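PDB 3VW5: cellobiose 2-epimerase from Ruminococcus albus, which catalyses the reversible epimerization of cellobiose to 4-O-beta-D-glucopyranosyl-D-mannose, working on an unmodified sugar within an (alpha/alpha)6-barrel fold. Local coordinates for residues A[95-98]-A[99-103]. The protein carries 2 engineered substitutions. Residues are numbered along the deposited sequence; the frame is centred on the assembly and turned at random.
Sequences MMDF and EGKPA
A tight beta hairpin joins strand 95-96 to strand 102-108 at the periphery of the (alpha/alpha)6 barrel, and D97 to G100 make the type I turn at its end. Along the arms, A103 N donates to M95 O and D97 N to K101 O (2.8 Å); M96 and P102 form the non-hydrogen-bonded antiparallel pair between them. At the turn, G100 N reaches D97 O at 2.9 Å.

The D97 side chain ties the turn together from inside. With CG set between its own backbone N and carbonyl carbon (chi1 65°), the carboxylate folds back over the loop. D97 OD1 accepts K101 N at 2.9 Å in a fairly straight bond, 160° at the hydrogen, arriving from above the carboxylate plane; E99 N and G100 N add weak, bent bonds to the same oxygen. D97 OD2 rests against K101 CB at 3.3 Å. With an alanine here the carboxylate is gone, so the amides of E99 and K101 would probably be left without this acceptor and the turn held by its backbone bonds.

On the turn itself, E99 runs alongside F98 and lays its CG over one ring face, a CH-pi contact 3.8 Å from the centroid, while E99 OE1 bridges to K101 NZ at 3.2 Å. On the buried side M96, bent at chi2 and chi3, curls its CE under the loop to P102 CG (3.8 Å) and packs also on N83 and C84 of helix 67-84. G100 sits in the left-handed region (phi 93°), where a CB would be jammed against the carbonyl O of E99. One good and two weak N-H donors converging on one carboxylate oxygen probably help stabilise the negative charge of D97, and K101, paired with E99, may offset the nearness of the two carboxylates.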
ATOM      1  N   MET A  95     -16.998   3.086  -0.130  1.00 40.36           N
ATOM      2  CA  MET A  95     -17.208   3.883   1.057  1.00 39.52           C
ATOM      3  C   MET A  95     -18.452   3.433   1.788  1.00 41.55           C
ATOM      4  O   MET A  95     -19.516   3.303   1.186  1.00 37.60           O
ATOM      5  CB  MET A  95     -17.419   5.331   0.651  1.00 39.18           C
ATOM      6  CG  MET A  95     -17.159   6.298   1.780  1.00 41.76           C
ATOM      7  SD  MET A  95     -15.392   6.575   1.873  1.00 55.57           S
ATOM      8  CE  MET A  95     -15.266   6.856   3.618  1.00 49.29           C
ATOM      9  N   MET A  96     -18.329   3.221   3.092  1.00 44.27           N
ATOM     10  CA  MET A  96     -19.495   2.940   3.923  1.00 44.74           C
ATOM     11  C   MET A  96     -19.780   4.198   4.727  1.00 42.99           C
ATOM     12  O   MET A  96     -18.935   5.081   4.791  1.00 45.99           O
ATOM     13  CB  MET A  96     -19.198   1.764   4.860  1.00 43.72           C
ATOM     14  CG  MET A  96     -18.448   0.610   4.191  1.00 46.87           C
ATOM     15  SD  MET A  96     -19.250  -0.074   2.704  1.00 48.37           S
ATOM     16  CE  MET A  96     -20.829  -0.608   3.391  1.00 43.83           C
ATOM     17  N   ASP A  97     -20.962   4.308   5.322  1.00 43.88           N
ATOM     18  CA  ASP A  97     -21.183   5.352   6.323  1.00 43.65           C
ATOM     19  C   ASP A  97     -20.719   4.809   7.685  1.00 47.15           C
ATOM     20  O   ASP A  97     -20.249   3.672   7.763  1.00 44.81           O
ATOM     21  CB  ASP A  97     -22.641   5.833   6.339  1.00 42.21           C
ATOM     22  CG  ASP A  97     -23.628   4.748   6.781  1.00 55.19           C
ATOM     23  OD1 ASP A  97     -23.232   3.776   7.473  1.00 55.00           O
ATOM     24  OD2 ASP A  97     -24.822   4.875   6.436  1.00 58.70           O
ATOM     25  N   PHE A  98     -20.835   5.608   8.747  1.00 50.80           N
ATOM     26  CA  PHE A  98     -20.318   5.189  10.054  1.00 47.70           C
ATOM     27  C   PHE A  98     -21.024   3.959  10.593  1.00 49.51           C
ATOM     28  O   PHE A  98     -20.500   3.253  11.466  1.00 50.18           O
ATOM     29  CB  PHE A  98     -20.361   6.322  11.079  1.00 51.62           C
ATOM     30  CG  PHE A  98     -21.725   6.564  11.691  1.00 56.14           C
ATOM     31  CD1 PHE A  98     -22.705   7.259  10.996  1.00 51.97           C
ATOM     32  CD2 PHE A  98     -22.009   6.132  12.984  1.00 53.79           C
ATOM     33  CE1 PHE A  98     -23.944   7.502  11.570  1.00 54.20           C
ATOM     34  CE2 PHE A  98     -23.244   6.372  13.560  1.00 54.22           C
ATOM     35  CZ  PHE A  98     -24.212   7.061  12.853  1.00 54.86           C
ATOM     36  N   GLU A  99     -22.212   3.693  10.065  1.00 49.94           N
ATOM     37  CA  GLU A  99     -22.973   2.516  10.488  1.00 53.88           C
ATOM     38  C   GLU A  99     -22.708   1.275   9.652  1.00 50.94           C
ATOM     39  O   GLU A  99     -23.148   0.187  10.009  1.00 51.45           O
ATOM     40  CB  GLU A  99     -24.465   2.816  10.495  1.00 51.44           C
ATOM     41  CG  GLU A  99     -24.891   3.629  11.688  1.00 59.37           C
ATOM     42  CD  GLU A  99     -26.357   3.997  11.634  1.00 71.81           C
ATOM     43  OE1 GLU A  99     -26.851   4.303  10.517  1.00 66.01           O
ATOM     44  OE2 GLU A  99     -27.012   3.963  12.704  1.00 71.83           O
ATOM     45  N   GLY A 100     -21.992   1.439   8.543  1.00 51.89           N
ATOM     46  CA  GLY A 100     -21.653   0.305   7.697  1.00 51.20           C
ATOM     47  C   GLY A 100     -22.653   0.076   6.580  1.00 50.03           C
ATOM     48  O   GLY A 100     -22.740  -1.023   6.037  1.00 49.21           O
ATOM     49  N   LYS A 101     -23.433   1.104   6.263  1.00 47.14           N
ATOM     50  CA  LYS A 101     -24.265   1.088   5.066  1.00 49.46           C
ATOM     51  C   LYS A 101     -23.477   1.617   3.888  1.00 48.23           C
ATOM     52  O   LYS A 101     -22.670   2.534   4.034  1.00 46.95           O
ATOM     53  CB  LYS A 101     -25.527   1.929   5.244  1.00 53.35           C
ATOM     54  CG  LYS A 101     -26.507   1.325   6.219  1.00 71.22           C
ATOM     55  CD  LYS A 101     -27.885   1.958   6.093  1.00 83.25           C
ATOM     56  CE  LYS A 101     -28.757   1.603   7.300  1.00 89.93           C
ATOM     57  NZ  LYS A 101     -28.208   2.208   8.572  1.00 80.40           N
ATOM     58  N   PRO A 102     -23.699   1.028   2.710  1.00 49.01           N
ATOM     59  CA  PRO A 102     -22.975   1.452   1.503  1.00 45.61           C
ATOM     60  C   PRO A 102     -23.229   2.918   1.161  1.00 45.96           C
ATOM     61  O   PRO A 102     -24.374   3.293   0.911  1.00 46.40           O
ATOM     62  CB  PRO A 102     -23.545   0.527   0.425  1.00 44.82           C
ATOM     63  CG  PRO A 102     -23.913  -0.729   1.198  1.00 46.00           C
ATOM     64  CD  PRO A 102     -24.484  -0.199   2.487  1.00 43.82           C
ATOM     65  N   ALA A 103     -22.173   3.730   1.168  1.00 41.91           N
ATOM     66  CA  ALA A 103     -22.277   5.154   0.863  1.00 38.16           C
ATOM     67  C   ALA A 103     -21.805   5.477  -0.567  1.00 41.14           C
ATOM     68  O   ALA A 103     -22.324   6.396  -1.214  1.00 42.11           O
ATOM     69  CB  ALA A 103     -21.497   5.963   1.886  1.00 40.60           C
TER